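Local coordinates for cytolethal distending toxin protein B (Haemophilus ducreyi, PDB 1SR4) that probably acts as the DNase I-like, DNA-damaging subunit of a three-protein bacterial genotoxin, at residues I151-N159 with R168-G176; E233-L241 with F253-R261. All blocks are in the same frame, centred on the assembly; numbering follows the deposited sequence.

Interaction 1: I151-N159 with R168-G176; sequences IRNIFTTFN and RVYSWMVVG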
ATOM      1  N   ILE B 151      17.703 -17.304 -10.633  1.00 15.10           N
ATOM      2  CA  ILE B 151      17.455 -16.666 -11.928  1.00 16.16           C
ATOM      3  C   ILE B 151      17.914 -17.599 -13.067  1.00 16.48           C
ATOM      4  O   ILE B 151      17.200 -17.785 -14.056  1.00 16.39           O
ATOM      5  CB  ILE B 151      18.220 -15.309 -12.041  1.00 17.23           C
ATOM      6  CG1 ILE B 151      17.760 -14.345 -10.933  1.00 18.52           C
ATOM      7  CG2 ILE B 151      18.010 -14.688 -13.432  1.00 14.95           C
ATOM      8  CD1 ILE B 151      16.289 -14.151 -10.878  1.00 22.10           C
ATOM      9  N   ARG B 152      19.107 -18.180 -12.930  1.00 16.30           N
ATOM     10  CA  ARG B 152      19.618 -19.103 -13.941  1.00 16.33           C
ATOM     11  C   ARG B 152      18.682 -20.295 -14.136  1.00 17.15           C
ATOM     12  O   ARG B 152      18.393 -20.684 -15.274  1.00 17.72           O
ATOM     13  CB  ARG B 152      21.025 -19.599 -13.568  1.00 19.39           C
ATOM     14  CG  ARG B 152      21.548 -20.713 -14.497  1.00 26.41           C
ATOM     15  CD  ARG B 152      22.948 -21.185 -14.108  1.00 30.17           C
ATOM     16  NE  ARG B 152      23.038 -21.522 -12.689  1.00 35.32           N
ATOM     17  CZ  ARG B 152      22.349 -22.496 -12.103  1.00 36.22           C
ATOM     18  NH1 ARG B 152      21.518 -23.240 -12.817  1.00 37.89           N
ATOM     19  NH2 ARG B 152      22.478 -22.719 -10.801  1.00 36.16           N
ATOM     20  N   ASN B 153      18.192 -20.885 -13.048  1.00 16.05           N
ATOM     21  CA  ASN B 153      17.302 -22.032 -13.192  1.00 14.31           C
ATOM     22  C   ASN B 153      15.988 -21.629 -13.862  1.00 16.29           C
ATOM     23  O   ASN B 153      15.410 -22.404 -14.624  1.00 16.36           O
ATOM     24  CB  ASN B 153      17.029 -22.699 -11.841  1.00 15.47           C
ATOM     25  CG  ASN B 153      18.226 -23.494 -11.332  1.00 17.68           C
ATOM     26  OD1 ASN B 153      19.167 -23.751 -12.075  1.00 17.70           O
ATOM     27  ND2 ASN B 153      18.184 -23.896 -10.068  1.00 18.00           N
ATOM     28  N   ILE B 154      15.507 -20.423 -13.578  1.00 16.07           N
ATOM     29  CA  ILE B 154      14.276 -19.960 -14.209  1.00 17.43           C
ATOM     30  C   ILE B 154      14.558 -19.817 -15.705  1.00 17.94           C
ATOM     31  O   ILE B 154      13.766 -20.251 -16.540  1.00 16.52           O
ATOM     32  CB  ILE B 154      13.811 -18.599 -13.618  1.00 17.36           C
ATOM     33  CG1 ILE B 154      13.299 -18.812 -12.183  1.00 15.04           C
ATOM     34  CG2 ILE B 154      12.729 -17.973 -14.506  1.00 16.12           C
ATOM     35  CD1 ILE B 154      12.978 -17.529 -11.446  1.00 13.30           C
ATOM     36  N   PHE B 155      15.699 -19.219 -16.034  1.00 18.19           N
ATOM     37  CA  PHE B 155      16.093 -19.030 -17.434  1.00 20.05           C
ATOM     38  C   PHE B 155      16.126 -20.359 -18.203  1.00 21.85           C
ATOM     39  O   PHE B 155      15.501 -20.496 -19.258  1.00 22.87           O
ATOM     40  CB  PHE B 155      17.479 -18.377 -17.511  1.00 20.97           C
ATOM     41  CG  PHE B 155      18.015 -18.242 -18.918  1.00 23.85           C
ATOM     42  CD1 PHE B 155      17.523 -17.265 -19.775  1.00 23.88           C
ATOM     43  CD2 PHE B 155      19.000 -19.108 -19.386  1.00 22.43           C
ATOM     44  CE1 PHE B 155      18.007 -17.154 -21.085  1.00 24.91           C
ATOM     45  CE2 PHE B 155      19.488 -19.005 -20.686  1.00 24.31           C
ATOM     46  CZ  PHE B 155      18.992 -18.028 -21.537  1.00 23.97           C
ATOM     47  N   THR B 156      16.862 -21.334 -17.680  1.00 21.77           N
ATOM     48  CA  THR B 156      16.979 -22.629 -18.347  1.00 24.57           C
ATOM     49  C   THR B 156      15.628 -23.326 -18.452  1.00 25.62           C
ATOM     50  O   THR B 156      15.407 -24.113 -19.367  1.00 25.42           O
ATOM     51  CB  THR B 156      17.955 -23.552 -17.608  1.00 25.10           C
ATOM     52  OG1 THR B 156      17.431 -23.854 -16.314  1.00 30.01           O
ATOM     53  CG2 THR B 156      19.296 -22.874 -17.428  1.00 24.97           C
ATOM     54  N   THR B 157      14.732 -23.038 -17.510  1.00 25.69           N
ATOM     55  CA  THR B 157      13.398 -23.623 -17.515  1.00 25.02           C
ATOM     56  C   THR B 157      12.641 -23.264 -18.787  1.00 26.02           C
ATOM     57  O   THR B 157      11.913 -24.086 -19.343  1.00 25.87           O
ATOM     58  CB  THR B 157      12.564 -23.125 -16.316  1.00 25.39           C
ATOM     59  OG1 THR B 157      13.098 -23.664 -15.105  1.00 24.21           O
ATOM     60  CG2 THR B 157      11.106 -23.541 -16.463  1.00 25.13           C
ATOM     61  N   PHE B 158      12.819 -22.035 -19.251  1.00 26.33           N
ATOM     62  CA  PHE B 158      12.116 -21.566 -20.436  1.00 28.55           C
ATOM     63  C   PHE B 158      12.985 -21.399 -21.662  1.00 31.88           C
ATOM     64  O   PHE B 158      12.508 -21.548 -22.785  1.00 33.03           O
ATOM     65  CB  PHE B 158      11.446 -20.216 -20.147  1.00 26.05           C
ATOM     66  CG  PHE B 158      10.409 -20.272 -19.065  1.00 22.99           C
ATOM     67  CD1 PHE B 158       9.165 -20.833 -19.308  1.00 21.06           C
ATOM     68  CD2 PHE B 158      10.692 -19.792 -17.791  1.00 21.92           C
ATOM     69  CE1 PHE B 158       8.213 -20.920 -18.297  1.00 23.37           C
ATOM     70  CE2 PHE B 158       9.743 -19.874 -16.768  1.00 20.89           C
ATOM     71  CZ  PHE B 158       8.506 -20.439 -17.019  1.00 20.01           C
ATOM     72  N   ASN B 159      14.258 -21.093 -21.451  1.00 36.33           N
ATOM     73  CA  ASN B 159      15.162 -20.836 -22.560  1.00 40.20           C
ATOM     74  C   ASN B 159      16.290 -21.832 -22.814  1.00 43.31           C
ATOM     75  O   ASN B 159      17.410 -21.415 -23.126  1.00 45.42           O
ATOM     76  CB  ASN B 159      15.772 -19.439 -22.400  1.00 40.57           C
ATOM     77  CG  ASN B 159      14.729 -18.375 -22.048  1.00 42.26           C
ATOM     78  OD1 ASN B 159      14.512 -18.053 -20.867  1.00 38.25           O
ATOM     79  ND2 ASN B 159      14.074 -17.833 -23.071  1.00 41.97           N
ATOM     80  N   ARG B 168       9.647 -21.414 -25.519  1.00 28.10           N
ATOM     81  CA  ARG B 168      10.632 -20.542 -26.159  1.00 28.13           C
ATOM     82  C   ARG B 168      10.078 -19.168 -26.543  1.00 25.79           C
ATOM     83  O   ARG B 168      10.834 -18.250 -26.846  1.00 27.17           O
ATOM     84  CB  ARG B 168      11.231 -21.238 -27.392  1.00 31.54           C
ATOM     85  CG  ARG B 168      11.872 -22.593 -27.057  1.00 35.93           C
ATOM     86  CD  ARG B 168      12.756 -23.176 -28.177  1.00 39.04           C
ATOM     87  NE  ARG B 168      12.110 -23.177 -29.494  1.00 41.62           N
ATOM     88  CZ  ARG B 168      12.232 -24.152 -30.395  1.00 41.32           C
ATOM     89  NH1 ARG B 168      12.970 -25.227 -30.131  1.00 39.73           N
ATOM     90  NH2 ARG B 168      11.629 -24.041 -31.575  1.00 39.64           N
ATOM     91  N   VAL B 169       8.763 -19.014 -26.537  1.00 23.07           N
ATOM     92  CA  VAL B 169       8.190 -17.721 -26.870  1.00 21.80           C
ATOM     93  C   VAL B 169       7.642 -17.031 -25.610  1.00 20.72           C
ATOM     94  O   VAL B 169       7.027 -15.973 -25.694  1.00 18.99           O
ATOM     95  CB  VAL B 169       7.048 -17.855 -27.897  1.00 22.16           C
ATOM     96  CG1 VAL B 169       7.589 -18.441 -29.203  1.00 22.01           C
ATOM     97  CG2 VAL B 169       5.925 -18.715 -27.327  1.00 23.03           C
ATOM     98  N   TYR B 170       7.873 -17.627 -24.445  1.00 18.97           N
ATOM     99  CA  TYR B 170       7.361 -17.042 -23.206  1.00 18.74           C
ATOM    100  C   TYR B 170       8.212 -15.903 -22.667  1.00 18.26           C
ATOM    101  O   TYR B 170       9.444 -15.965 -22.687  1.00 18.10           O
ATOM    102  CB  TYR B 170       7.264 -18.093 -22.099  1.00 19.10           C
ATOM    103  CG  TYR B 170       6.190 -19.151 -22.246  1.00 18.50           C
ATOM    104  CD1 TYR B 170       5.265 -19.125 -23.292  1.00 20.39           C
ATOM    105  CD2 TYR B 170       6.099 -20.180 -21.318  1.00 19.47           C
ATOM    106  CE1 TYR B 170       4.272 -20.111 -23.398  1.00 20.92           C
ATOM    107  CE2 TYR B 170       5.128 -21.158 -21.413  1.00 19.91           C
ATOM    108  CZ  TYR B 170       4.219 -21.121 -22.445  1.00 21.40           C
ATOM    109  OH  TYR B 170       3.244 -22.080 -22.488  1.00 22.40           O
ATOM    110  N   SER B 171       7.546 -14.858 -22.198  1.00 17.04           N
ATOM    111  CA  SER B 171       8.231 -13.754 -21.559  1.00 15.67           C
ATOM    112  C   SER B 171       8.035 -14.069 -20.073  1.00 16.31           C
ATOM    113  O   SER B 171       6.992 -14.598 -19.691  1.00 15.83           O
ATOM    114  CB  SER B 171       7.555 -12.423 -21.900  1.00 16.71           C
ATOM    115  OG  SER B 171       7.907 -11.980 -23.198  1.00 18.84           O
ATOM    116  N   TRP B 172       9.028 -13.780 -19.240  1.00 15.75           N
ATOM    117  CA  TRP B 172       8.899 -14.036 -17.808  1.00 15.13           C
ATOM    118  C   TRP B 172       9.473 -12.877 -16.996  1.00 16.27           C
ATOM    119  O   TRP B 172      10.397 -12.197 -17.438  1.00 16.14           O
ATOM    120  CB  TRP B 172       9.565 -15.356 -17.392  1.00 13.31           C
ATOM    121  CG  TRP B 172      10.974 -15.589 -17.872  1.00 15.16           C
ATOM    122  CD1 TRP B 172      11.353 -16.254 -19.002  1.00 15.77           C
ATOM    123  CD2 TRP B 172      12.187 -15.228 -17.197  1.00 15.26           C
ATOM    124  NE1 TRP B 172      12.722 -16.339 -19.067  1.00 17.42           N
ATOM    125  CE2 TRP B 172      13.259 -15.717 -17.972  1.00 14.76           C
ATOM    126  CE3 TRP B 172      12.471 -14.535 -16.010  1.00 16.38           C
ATOM    127  CZ2 TRP B 172      14.595 -15.545 -17.603  1.00 16.44           C
ATOM    128  CZ3 TRP B 172      13.809 -14.361 -15.640  1.00 16.15           C
ATOM    129  CH2 TRP B 172      14.850 -14.866 -16.437  1.00 18.28           C
ATOM    130  N   MET B 173       8.902 -12.672 -15.811  1.00 14.66           N
ATOM    131  CA  MET B 173       9.269 -11.589 -14.906  1.00 15.52           C
ATOM    132  C   MET B 173       9.383 -12.148 -13.479  1.00 15.10           C
ATOM    133  O   MET B 173       8.442 -12.751 -12.977  1.00 15.31           O
ATOM    134  CB  MET B 173       8.151 -10.558 -14.952  1.00 17.01           C
ATOM    135  CG  MET B 173       8.553  -9.152 -14.726  1.00 22.96           C
ATOM    136  SD  MET B 173       7.090  -8.104 -14.870  1.00 23.91           S
ATOM    137  CE  MET B 173       7.635  -6.767 -13.939  1.00 20.03           C
ATOM    138  N   VAL B 174      10.525 -11.930 -12.836  1.00 14.43           N
ATOM    139  CA  VAL B 174      10.773 -12.410 -11.479  1.00 13.45           C
ATOM    140  C   VAL B 174      10.736 -11.164 -10.590  1.00 13.74           C
ATOM    141  O   VAL B 174      11.582 -10.286 -10.716  1.00 13.32           O
ATOM    142  CB  VAL B 174      12.151 -13.099 -11.405  1.00 12.71           C
ATOM    143  CG1 VAL B 174      12.406 -13.609 -10.000  1.00 13.78           C
ATOM    144  CG2 VAL B 174      12.193 -14.240 -12.412  1.00 12.85           C
ATOM    145  N   VAL B 175       9.748 -11.099  -9.701  1.00 14.93           N
ATOM    146  CA  VAL B 175       9.532  -9.927  -8.847  1.00 13.68           C
ATOM    147  C   VAL B 175       9.491 -10.235  -7.357  1.00 12.40           C
ATOM    148  O   VAL B 175       8.797 -11.148  -6.923  1.00 11.24           O
ATOM    149  CB  VAL B 175       8.190  -9.262  -9.209  1.00 15.30           C
ATOM    150  CG1 VAL B 175       8.043  -7.928  -8.488  1.00 14.15           C
ATOM    151  CG2 VAL B 175       8.095  -9.101 -10.731  1.00 15.03           C
ATOM    152  N   GLY B 176      10.199  -9.448  -6.561  1.00 12.18           N
ATOM    153  CA  GLY B 176      10.157  -9.708  -5.142  1.00 11.62           C
ATOM    154  C   GLY B 176      11.264  -9.071  -4.345  1.00 11.08           C
ATOM    155  O   GLY B 176      11.860  -8.083  -4.758  1.00 11.06           O
TER
HETATM  156  O   HOH W   1      11.239 -17.735 -23.319  1.00 29.76           O
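Ile154, Phe158 and Trp172 meet where helix 147-159 lies on strand 171-175; the two short axes run nearly antiparallel, at 166°, and come within 10.0 Å. This is a helix packed on one face of the six-stranded sheet in the DNase I-like alpha/beta sandwich. Ile151, Ile154, Phe155 and Phe158 supply the helix side, and Tyr170, Trp172 and Val174 the strand side.

The indole of Trp172 is the centrepiece. Its CG sits between the backbone N and the carbonyl carbon (chi1 49°), a rotation that puts the indole between strand 171-175 and the helix, against Ile154, Phe155 and Phe158. Methyl CG2 of Ile154 rests over one face of the six-membered ring, 3.8 Å from its centroid, a CH-pi contact. Phe155 takes another approach: the edge of its ring, at CD1, is turned to CZ2 of Trp172. The Phe158 ring and the five-membered ring of Trp172 have planes only 26° apart but are slid past each other, so they barely overlap. On its other flank, Phe158 CD1 comes 3.7 Å from Tyr170 CD2, near the plane of the tyrosine ring. Farther along the strand, Ile154 CD1 and Val174 CG2 meet tip to tip at 3.5 Å. Phe135 of the adjacent strand 132-138 also touches Ile154 and Phe158, while His221 lies against Trp172.

One side-chain hydrogen bond crosses this largely apolar interface and fixes the indole edge. A water accepts weakly from Asn159 ND2 and donates to Tyr170 O. The amide's oxygen accepts from the indole N-H: Trp172 NE1 to Asn159 OD1, 3.1 Å, nearly straight, on an in-plane lone pair.

Interaction 2: E233-L241 with F253-R261; sequences ERIGASLML and FPVSFVRDR
Gly236 and Val258 form a hydrogen-bonded pair in the antiparallel pairing of strands 235-239 and 255-259: Gly236 N gives to Val258 O at 3.1 Å, and Val258 N returns to Gly236 O at 3.2 Å. Ser238 and Ser256 repeat the exchange, with Ser256 N to Ser238 O the shorter bond at 2.8 Å. At either end a further bond extends the pairing, Asp260 N to Arg234 O and Met240 N to Pro254 O. A water donates to Gly236 O and also bonds Ser256 OG.

Beside the Asp260 N to Arg234 O bond, the same two residues also form a salt bridge. Bends at chi2 and chi3 fold Arg234 back, bringing NE to Asp260 OD2 at 3.0 Å; the oxygen lies in the guanidinium plane and uses its anti lone pair. Arg107 of the CdtA chain makes a second salt bridge to OD2, so the carboxylate is shared between two arginines.

Ala237 CB packs 3.6 Å from Phe257 CE1, and Ile235 CG2 touches Phe257 CB, on the face turned toward strand 216-221. Met240, extended beyond CG, lays SD against Ser256 CB. This is an antiparallel pair at one margin of the eight-stranded sheet of a DNase I-like sandwich, 235-239 outermost in this chain and 255-259 continuing to strand 7-11.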
ATOM      1  N   GLU B 233      13.432  -2.493 -23.069  1.00 23.94           N
ATOM      2  CA  GLU B 233      12.147  -2.662 -22.387  1.00 23.02           C
ATOM      3  C   GLU B 233      11.524  -1.332 -21.919  1.00 21.75           C
ATOM      4  O   GLU B 233      12.183  -0.519 -21.284  1.00 19.97           O
ATOM      5  CB  GLU B 233      12.312  -3.587 -21.177  1.00 23.79           C
ATOM      6  CG  GLU B 233      10.983  -4.083 -20.597  1.00 27.99           C
ATOM      7  CD  GLU B 233      10.180  -4.894 -21.600  1.00 30.59           C
ATOM      8  OE1 GLU B 233      10.773  -5.782 -22.243  1.00 32.53           O
ATOM      9  OE2 GLU B 233       8.959  -4.654 -21.744  1.00 33.31           O
ATOM     10  N   ARG B 234      10.248  -1.124 -22.216  1.00 19.78           N
ATOM     11  CA  ARG B 234       9.587   0.107 -21.805  1.00 21.34           C
ATOM     12  C   ARG B 234       8.788  -0.085 -20.517  1.00 20.17           C
ATOM     13  O   ARG B 234       7.648   0.354 -20.405  1.00 19.72           O
ATOM     14  CB  ARG B 234       8.673   0.621 -22.922  1.00 24.17           C
ATOM     15  CG  ARG B 234       9.428   0.940 -24.208  1.00 27.89           C
ATOM     16  CD  ARG B 234      10.547   1.927 -23.931  1.00 33.44           C
ATOM     17  NE  ARG B 234      10.018   3.197 -23.435  1.00 37.64           N
ATOM     18  CZ  ARG B 234       9.500   4.144 -24.212  1.00 39.75           C
ATOM     19  NH1 ARG B 234       9.451   3.968 -25.531  1.00 41.61           N
ATOM     20  NH2 ARG B 234       9.006   5.252 -23.674  1.00 38.49           N
ATOM     21  N   ILE B 235       9.394  -0.770 -19.554  1.00 17.94           N
ATOM     22  CA  ILE B 235       8.752  -0.998 -18.264  1.00 15.26           C
ATOM     23  C   ILE B 235       9.611  -0.316 -17.209  1.00 13.60           C
ATOM     24  O   ILE B 235      10.811  -0.540 -17.151  1.00 12.16           O
ATOM     25  CB  ILE B 235       8.636  -2.499 -17.956  1.00 15.33           C
ATOM     26  CG1 ILE B 235       7.728  -3.164 -18.998  1.00 14.85           C
ATOM     27  CG2 ILE B 235       8.087  -2.708 -16.532  1.00 17.22           C
ATOM     28  CD1 ILE B 235       7.496  -4.681 -18.772  1.00 13.38           C
ATOM     29  N   GLY B 236       9.005   0.549 -16.398  1.00 13.95           N
ATOM     30  CA  GLY B 236       9.768   1.234 -15.370  1.00 12.68           C
ATOM     31  C   GLY B 236       9.329   0.833 -13.967  1.00 14.42           C
ATOM     32  O   GLY B 236       8.143   0.542 -13.740  1.00 14.58           O
ATOM     33  N   ALA B 237      10.272   0.816 -13.024  1.00 12.34           N
ATOM     34  CA  ALA B 237       9.954   0.471 -11.636  1.00 13.55           C
ATOM     35  C   ALA B 237       9.730   1.761 -10.860  1.00 14.15           C
ATOM     36  O   ALA B 237      10.355   2.775 -11.146  1.00 14.34           O
ATOM     37  CB  ALA B 237      11.095  -0.317 -11.007  1.00 12.31           C
ATOM     38  N   SER B 238       8.849   1.726  -9.869  1.00 12.47           N
ATOM     39  CA  SER B 238       8.582   2.919  -9.077  1.00 12.61           C
ATOM     40  C   SER B 238       7.943   2.511  -7.760  1.00 11.55           C
ATOM     41  O   SER B 238       7.233   1.508  -7.719  1.00 11.40           O
ATOM     42  CB  SER B 238       7.611   3.822  -9.849  1.00 14.02           C
ATOM     43  OG  SER B 238       7.253   4.964  -9.102  1.00 19.05           O
ATOM     44  N   LEU B 239       8.225   3.227  -6.672  1.00  9.41           N
ATOM     45  CA  LEU B 239       7.530   2.903  -5.424  1.00  9.67           C
ATOM     46  C   LEU B 239       6.072   3.149  -5.833  1.00  9.45           C
ATOM     47  O   LEU B 239       5.784   4.131  -6.521  1.00  9.45           O
ATOM     48  CB  LEU B 239       7.938   3.861  -4.292  1.00  9.05           C
ATOM     49  CG  LEU B 239       9.423   3.819  -3.895  1.00 10.63           C
ATOM     50  CD1 LEU B 239       9.686   4.738  -2.711  1.00  9.54           C
ATOM     51  CD2 LEU B 239       9.808   2.371  -3.547  1.00  9.24           C
ATOM     52  N   MET B 240       5.156   2.265  -5.443  1.00 11.60           N
ATOM     53  CA  MET B 240       3.745   2.416  -5.832  1.00 10.64           C
ATOM     54  C   MET B 240       2.974   3.352  -4.896  1.00 10.30           C
ATOM     55  O   MET B 240       1.916   3.004  -4.369  1.00  7.82           O
ATOM     56  CB  MET B 240       3.058   1.041  -5.864  1.00 10.99           C
ATOM     57  CG  MET B 240       1.689   1.057  -6.551  1.00 12.10           C
ATOM     58  SD  MET B 240       1.144  -0.624  -6.798  1.00 10.87           S
ATOM     59  CE  MET B 240       0.159  -0.478  -8.281  1.00 10.39           C
ATOM     60  N   LEU B 241       3.491   4.560  -4.735  1.00 10.99           N
ATOM     61  CA  LEU B 241       2.893   5.515  -3.821  1.00 12.33           C
ATOM     62  C   LEU B 241       1.563   6.076  -4.269  1.00 12.14           C
ATOM     63  O   LEU B 241       0.799   6.575  -3.451  1.00 12.41           O
ATOM     64  CB  LEU B 241       3.884   6.644  -3.545  1.00 13.05           C
ATOM     65  CG  LEU B 241       5.269   6.196  -3.064  1.00 15.33           C
ATOM     66  CD1 LEU B 241       6.175   7.414  -2.947  1.00 14.63           C
ATOM     67  CD2 LEU B 241       5.161   5.469  -1.728  1.00 14.24           C
ATOM     68  N   PHE B 253       8.316  -0.880   1.134  1.00 10.44           N
ATOM     69  CA  PHE B 253       7.398  -0.052   0.362  1.00 10.22           C
ATOM     70  C   PHE B 253       7.007  -0.857  -0.880  1.00  9.07           C
ATOM     71  O   PHE B 253       7.848  -1.522  -1.486  1.00 11.36           O
ATOM     72  CB  PHE B 253       8.100   1.251  -0.033  1.00  9.83           C
ATOM     73  CG  PHE B 253       8.378   2.158   1.140  1.00 11.50           C
ATOM     74  CD1 PHE B 253       7.442   3.109   1.533  1.00 11.78           C
ATOM     75  CD2 PHE B 253       9.537   2.015   1.884  1.00 12.01           C
ATOM     76  CE1 PHE B 253       7.654   3.900   2.654  1.00 13.76           C
ATOM     77  CE2 PHE B 253       9.764   2.797   3.006  1.00 14.28           C
ATOM     78  CZ  PHE B 253       8.812   3.748   3.392  1.00 13.11           C
ATOM     79  N   PRO B 254       5.725  -0.825  -1.265  1.00  7.99           N
ATOM     80  CA  PRO B 254       5.327  -1.584  -2.452  1.00  9.59           C
ATOM     81  C   PRO B 254       5.993  -0.954  -3.676  1.00  9.03           C
ATOM     82  O   PRO B 254       6.238   0.252  -3.711  1.00  9.26           O
ATOM     83  CB  PRO B 254       3.799  -1.456  -2.452  1.00 10.27           C
ATOM     84  CG  PRO B 254       3.567  -0.135  -1.805  1.00  9.93           C
ATOM     85  CD  PRO B 254       4.585  -0.103  -0.678  1.00  7.29           C
ATOM     86  N   VAL B 255       6.297  -1.780  -4.666  1.00  8.40           N
ATOM     87  CA  VAL B 255       6.954  -1.319  -5.887  1.00  7.90           C
ATOM     88  C   VAL B 255       6.132  -1.778  -7.089  1.00  8.36           C
ATOM     89  O   VAL B 255       5.692  -2.923  -7.120  1.00  7.02           O
ATOM     90  CB  VAL B 255       8.361  -1.931  -5.986  1.00  8.53           C
ATOM     91  CG1 VAL B 255       9.046  -1.482  -7.294  1.00  8.28           C
ATOM     92  CG2 VAL B 255       9.187  -1.506  -4.761  1.00  6.03           C
ATOM     93  N   SER B 256       5.914  -0.896  -8.063  1.00  7.79           N
ATOM     94  CA  SER B 256       5.136  -1.275  -9.235  1.00  9.82           C
ATOM     95  C   SER B 256       6.008  -1.251 -10.487  1.00  8.94           C
ATOM     96  O   SER B 256       7.058  -0.604 -10.513  1.00  8.35           O
ATOM     97  CB  SER B 256       3.947  -0.325  -9.401  1.00  9.10           C
ATOM     98  OG  SER B 256       4.442   0.988  -9.579  1.00 15.08           O
ATOM     99  N   PHE B 257       5.570  -1.974 -11.514  1.00  9.64           N
ATOM    100  CA  PHE B 257       6.292  -2.078 -12.776  1.00  9.65           C
ATOM    101  C   PHE B 257       5.200  -1.852 -13.818  1.00 10.43           C
ATOM    102  O   PHE B 257       4.321  -2.687 -13.993  1.00 11.28           O
ATOM    103  CB  PHE B 257       6.918  -3.479 -12.886  1.00 10.14           C
ATOM    104  CG  PHE B 257       7.765  -3.842 -11.690  1.00  9.52           C
ATOM    105  CD1 PHE B 257       9.102  -3.460 -11.616  1.00  8.90           C
ATOM    106  CD2 PHE B 257       7.184  -4.457 -10.583  1.00  9.65           C
ATOM    107  CE1 PHE B 257       9.847  -3.678 -10.451  1.00 11.04           C
ATOM    108  CE2 PHE B 257       7.921  -4.682  -9.410  1.00 10.51           C
ATOM    109  CZ  PHE B 257       9.244  -4.295  -9.338  1.00 10.22           C
ATOM    110  N   VAL B 258       5.265  -0.698 -14.483  1.00 11.33           N
ATOM    111  CA  VAL B 258       4.251  -0.265 -15.443  1.00 12.83           C
ATOM    112  C   VAL B 258       4.890   0.296 -16.717  1.00 14.48           C
ATOM    113  O   VAL B 258       5.955   0.908 -16.660  1.00 12.75           O
ATOM    114  CB  VAL B 258       3.375   0.842 -14.790  1.00 13.90           C
ATOM    115  CG1 VAL B 258       2.216   1.229 -15.688  1.00 16.98           C
ATOM    116  CG2 VAL B 258       2.846   0.350 -13.435  1.00 14.72           C
ATOM    117  N   ARG B 259       4.229   0.094 -17.857  1.00 14.91           N
ATOM    118  CA  ARG B 259       4.723   0.592 -19.144  1.00 17.11           C
ATOM    119  C   ARG B 259       4.945   2.109 -19.098  1.00 17.68           C
ATOM    120  O   ARG B 259       4.119   2.839 -18.543  1.00 17.42           O
ATOM    121  CB  ARG B 259       3.700   0.266 -20.232  1.00 19.76           C
ATOM    122  CG  ARG B 259       4.129   0.581 -21.655  1.00 25.18           C
ATOM    123  CD  ARG B 259       3.044   0.132 -22.617  1.00 27.24           C
ATOM    124  NE  ARG B 259       1.830   0.923 -22.430  1.00 32.99           N
ATOM    125  CZ  ARG B 259       0.597   0.424 -22.438  1.00 35.65           C
ATOM    126  NH1 ARG B 259       0.401  -0.879 -22.620  1.00 35.81           N
ATOM    127  NH2 ARG B 259      -0.446   1.231 -22.273  1.00 38.00           N
ATOM    128  N   ASP B 260       6.048   2.588 -19.671  1.00 17.86           N
ATOM    129  CA  ASP B 260       6.306   4.025 -19.686  1.00 19.59           C
ATOM    130  C   ASP B 260       5.169   4.695 -20.460  1.00 21.26           C
ATOM    131  O   ASP B 260       4.679   4.154 -21.451  1.00 20.30           O
ATOM    132  CB  ASP B 260       7.627   4.366 -20.394  1.00 19.30           C
ATOM    133  CG  ASP B 260       8.842   3.756 -19.714  1.00 21.81           C
ATOM    134  OD1 ASP B 260       8.890   3.741 -18.473  1.00 19.84           O
ATOM    135  OD2 ASP B 260       9.764   3.305 -20.427  1.00 22.07           O
ATOM    136  N   ARG B 261       4.732   5.860 -20.007  1.00 23.44           N
ATOM    137  CA  ARG B 261       3.683   6.542 -20.743  1.00 28.17           C
ATOM    138  C   ARG B 261       4.335   7.494 -21.746  1.00 30.19           C
ATOM    139  O   ARG B 261       5.586   7.545 -21.773  1.00 30.74           O
ATOM    140  CB  ARG B 261       2.735   7.286 -19.785  1.00 28.90           C
ATOM    141  CG  ARG B 261       3.380   8.264 -18.822  1.00 30.41           C
ATOM    142  CD  ARG B 261       2.369   8.678 -17.730  1.00 31.05           C
ATOM    143  NE  ARG B 261       1.048   8.970 -18.289  1.00 31.64           N
ATOM    144  CZ  ARG B 261       0.033   9.481 -17.598  1.00 31.49           C
ATOM    145  NH1 ARG B 261       0.173   9.768 -16.311  1.00 30.94           N
ATOM    146  NH2 ARG B 261      -1.129   9.704 -18.195  1.00 30.79           N
ATOM    147  OXT ARG B 261       3.599   8.162 -22.502  1.00 34.06           O
TER
HETATM  148  O   HOH W   2       6.072   1.847 -12.223  1.00 14.36           O

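In the fold
Interaction 1 comes first along the chain and closes before interaction 2 opens; their centres lie about 20 Å apart. They belong to different sheets of the DNase I-like sandwich: strand 171-175 is inside the six-stranded sheet, whereas strands 235-239 and 255-259 lie at one margin of the eight-stranded one. The two meet between the sheets, where Phe257 CE2 lies 3.4 Å from Val175 CG1 and the methyl of Met173 touches Phe257 CB. Strand 171-175 thus carries helix 147-159 on one face and packs against the other sheet with its opposite face. Interaction 2 lies at the subunit interface, reaching CdtA and, at Phe253, CdtC; interaction 1 stays within CdtB, joined to it through Phe257.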